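Local structure of pyocin-S2 (Pseudomonas aeruginosa, 5ODW) at residues D111-S116 with D170-Q175. The protein is a nuclease bacteriocin that kills sensitive cells by breaking down their chromosomal DNA, this chain being its N-terminal part without the C-terminal nuclease domain. Sequence-based numbering, arbitrary orientation.
Sequences DAKAKS and DIYKAQ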
ATOM      1  N   ASP C 111     -17.869  57.016   0.609  1.00 53.55           N
ATOM      2  CA  ASP C 111     -17.511  56.497   1.920  1.00 55.16           C
ATOM      3  C   ASP C 111     -17.930  55.040   2.097  1.00 57.57           C
ATOM      4  O   ASP C 111     -17.203  54.251   2.694  1.00 56.83           O
ATOM      5  CB  ASP C 111     -18.121  57.364   3.022  1.00 58.47           C
ATOM      6  CG  ASP C 111     -17.439  58.710   3.145  1.00 71.59           C
ATOM      7  OD1 ASP C 111     -16.459  58.952   2.416  1.00 72.06           O
ATOM      8  OD2 ASP C 111     -17.882  59.528   3.974  1.00 79.43           O
ATOM      9  N   ALA C 112     -19.109  54.690   1.593  1.00 52.13           N
ATOM     10  CA  ALA C 112     -19.608  53.323   1.699  1.00 51.01           C
ATOM     11  C   ALA C 112     -18.680  52.372   0.961  1.00 52.32           C
ATOM     12  O   ALA C 112     -18.389  51.275   1.422  1.00 51.69           O
ATOM     13  CB  ALA C 112     -21.013  53.235   1.133  1.00 50.88           C
ATOM     14  N   LYS C 113     -18.228  52.815  -0.202  1.00 47.07           N
ATOM     15  CA  LYS C 113     -17.301  52.059  -1.047  1.00 46.06           C
ATOM     16  C   LYS C 113     -15.921  51.999  -0.424  1.00 52.14           C
ATOM     17  O   LYS C 113     -15.235  50.975  -0.522  1.00 51.45           O
ATOM     18  CB  LYS C 113     -17.258  52.631  -2.473  1.00 46.04           C
ATOM     19  CG  LYS C 113     -18.575  52.401  -3.188  1.00 42.57           C
ATOM     20  CD  LYS C 113     -18.537  52.628  -4.673  1.00 47.40           C
ATOM     21  CE  LYS C 113     -19.879  52.294  -5.287  1.00 53.70           C
ATOM     22  NZ  LYS C 113     -20.239  50.865  -5.080  1.00 60.24           N
ATOM     23  N   ALA C 114     -15.537  53.093   0.244  1.00 50.00           N
ATOM     24  CA  ALA C 114     -14.277  53.211   0.968  1.00 51.05           C
ATOM     25  C   ALA C 114     -14.223  52.188   2.134  1.00 53.03           C
ATOM     26  O   ALA C 114     -13.203  51.512   2.308  1.00 52.08           O
ATOM     27  CB  ALA C 114     -14.126  54.632   1.500  1.00 53.04           C
ATOM     28  N   LYS C 115     -15.339  52.070   2.899  1.00 48.37           N
ATOM     29  CA  LYS C 115     -15.505  51.161   4.041  1.00 48.26           C
ATOM     30  C   LYS C 115     -15.380  49.731   3.555  1.00 52.90           C
ATOM     31  O   LYS C 115     -14.595  48.972   4.128  1.00 52.69           O
ATOM     32  CB  LYS C 115     -16.883  51.380   4.692  1.00 49.45           C
ATOM     33  CG  LYS C 115     -17.004  50.800   6.077  1.00 55.46           C
ATOM     34  CD  LYS C 115     -17.525  51.845   7.023  1.00 64.92           C
ATOM     35  CE  LYS C 115     -17.882  51.272   8.369  1.00 71.28           C
ATOM     36  NZ  LYS C 115     -18.639  52.254   9.200  1.00 73.99           N
ATOM     37  N   SER C 116     -16.139  49.381   2.466  1.00 49.13           N
ATOM     38  CA  SER C 116     -16.162  48.069   1.808  1.00 47.49           C
ATOM     39  C   SER C 116     -14.762  47.690   1.323  1.00 53.31           C
ATOM     40  O   SER C 116     -14.330  46.572   1.595  1.00 52.75           O
ATOM     41  CB  SER C 116     -17.136  48.063   0.633  1.00 47.27           C
ATOM     42  OG  SER C 116     -18.405  48.582   0.981  1.00 54.18           O
ATOM     43  N   ASP C 170     -10.844  45.705  -6.925  1.00 44.88           N
ATOM     44  CA  ASP C 170     -10.345  46.418  -8.100  1.00 45.63           C
ATOM     45  C   ASP C 170     -11.378  47.492  -8.537  1.00 47.67           C
ATOM     46  O   ASP C 170     -11.029  48.664  -8.714  1.00 47.41           O
ATOM     47  CB  ASP C 170     -10.011  45.427  -9.246  1.00 47.75           C
ATOM     48  CG  ASP C 170      -9.255  46.054 -10.417  1.00 64.09           C
ATOM     49  OD1 ASP C 170      -8.166  46.640 -10.185  1.00 65.11           O
ATOM     50  OD2 ASP C 170      -9.741  45.944 -11.569  1.00 73.60           O
ATOM     51  N   ILE C 171     -12.648  47.073  -8.650  1.00 42.97           N
ATOM     52  CA  ILE C 171     -13.806  47.886  -9.010  1.00 42.96           C
ATOM     53  C   ILE C 171     -14.002  49.043  -7.993  1.00 48.37           C
ATOM     54  O   ILE C 171     -13.986  50.204  -8.402  1.00 48.70           O
ATOM     55  CB  ILE C 171     -15.073  46.977  -9.187  1.00 44.89           C
ATOM     56  CG1 ILE C 171     -14.910  45.925 -10.332  1.00 44.58           C
ATOM     57  CG2 ILE C 171     -16.355  47.792  -9.350  1.00 45.31           C
ATOM     58  CD1 ILE C 171     -14.504  46.439 -11.757  1.00 50.62           C
ATOM     59  N   TYR C 172     -14.141  48.721  -6.682  1.00 45.62           N
ATOM     60  CA  TYR C 172     -14.299  49.691  -5.584  1.00 46.20           C
ATOM     61  C   TYR C 172     -13.211  50.785  -5.612  1.00 52.80           C
ATOM     62  O   TYR C 172     -13.561  51.959  -5.501  1.00 55.23           O
ATOM     63  CB  TYR C 172     -14.285  48.999  -4.206  1.00 47.17           C
ATOM     64  CG  TYR C 172     -15.505  48.176  -3.823  1.00 47.54           C
ATOM     65  CD1 TYR C 172     -16.792  48.699  -3.950  1.00 49.42           C
ATOM     66  CD2 TYR C 172     -15.365  46.960  -3.158  1.00 47.56           C
ATOM     67  CE1 TYR C 172     -17.911  47.982  -3.523  1.00 49.96           C
ATOM     68  CE2 TYR C 172     -16.474  46.231  -2.733  1.00 47.81           C
ATOM     69  CZ  TYR C 172     -17.746  46.743  -2.918  1.00 53.78           C
ATOM     70  OH  TYR C 172     -18.835  46.031  -2.472  1.00 50.62           O
ATOM     71  N   LYS C 173     -11.905  50.405  -5.788  1.00 47.34           N
ATOM     72  CA  LYS C 173     -10.748  51.317  -5.883  1.00 47.43           C
ATOM     73  C   LYS C 173     -10.944  52.329  -7.021  1.00 51.74           C
ATOM     74  O   LYS C 173     -10.652  53.512  -6.839  1.00 53.23           O
ATOM     75  CB  LYS C 173      -9.441  50.527  -6.145  1.00 49.75           C
ATOM     76  CG  LYS C 173      -8.415  50.521  -5.007  1.00 52.71           C
ATOM     77  CD  LYS C 173      -7.158  49.724  -5.408  1.00 60.42           C
ATOM     78  CE  LYS C 173      -6.269  49.279  -4.258  1.00 64.77           C
ATOM     79  NZ  LYS C 173      -5.483  48.058  -4.599  1.00 66.18           N
ATOM     80  N   ALA C 174     -11.433  51.852  -8.191  1.00 47.15           N
ATOM     81  CA  ALA C 174     -11.697  52.647  -9.394  1.00 46.98           C
ATOM     82  C   ALA C 174     -12.954  53.520  -9.265  1.00 49.70           C
ATOM     83  O   ALA C 174     -12.978  54.634  -9.802  1.00 49.80           O
ATOM     84  CB  ALA C 174     -11.827  51.733 -10.595  1.00 47.23           C
ATOM     85  N   GLN C 175     -13.999  53.006  -8.568  1.00 43.64           N
ATOM     86  CA  GLN C 175     -15.262  53.712  -8.328  1.00 42.33           C
ATOM     87  C   GLN C 175     -15.059  54.945  -7.462  1.00 47.55           C
ATOM     88  O   GLN C 175     -15.716  55.958  -7.698  1.00 47.00           O
ATOM     89  CB  GLN C 175     -16.316  52.788  -7.708  1.00 42.39           C
ATOM     90  CG  GLN C 175     -17.006  51.890  -8.732  1.00 45.01           C
ATOM     91  CD  GLN C 175     -18.139  51.089  -8.155  1.00 49.14           C
ATOM     92  OE1 GLN C 175     -19.265  51.147  -8.637  1.00 45.61           O
ATOM     93  NE2 GLN C 175     -17.868  50.284  -7.145  1.00 36.62           N
TER
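K113 and Y172 mark the point where the helical segments 111-116 and 170-175 come together, their CA atoms 5.9 Å apart; the segment axes approach to 9.4 Å and run roughly antiparallel, at 146°. The Y172 ring reaches across toward helix 96-121. Over one of its faces lies S116, whose CB sits 4.1 Å from the ring centroid in a CH-pi contact displaced toward the rim. The S116 hydroxyl is turned back onto its own helix: with OG beside the backbone N (chi1 -49°), it donates to A112 O at 2.7 Å, which also accepts S116 N. K113 occupies the edge of the ring, its NZ 4.0 Å from Y172 CE1 and near the ring plane. Its chain crosses both Y172 and Q175 at about a right angle, and K113 CD packs 3.8 Å from Q175 CB. A bend at the last torsion (chi4 -61°) keeps the ammonium of the buried K113 beside the Q175 amide; a weak, long ion pair links it to E79. Y172 also packs on L117 and I120, and Q175 on helix 72-86. This is antiparallel helix packing, joining helix 96-121 to the long helix 153-204 within the helical N-terminal region of pyocin S2.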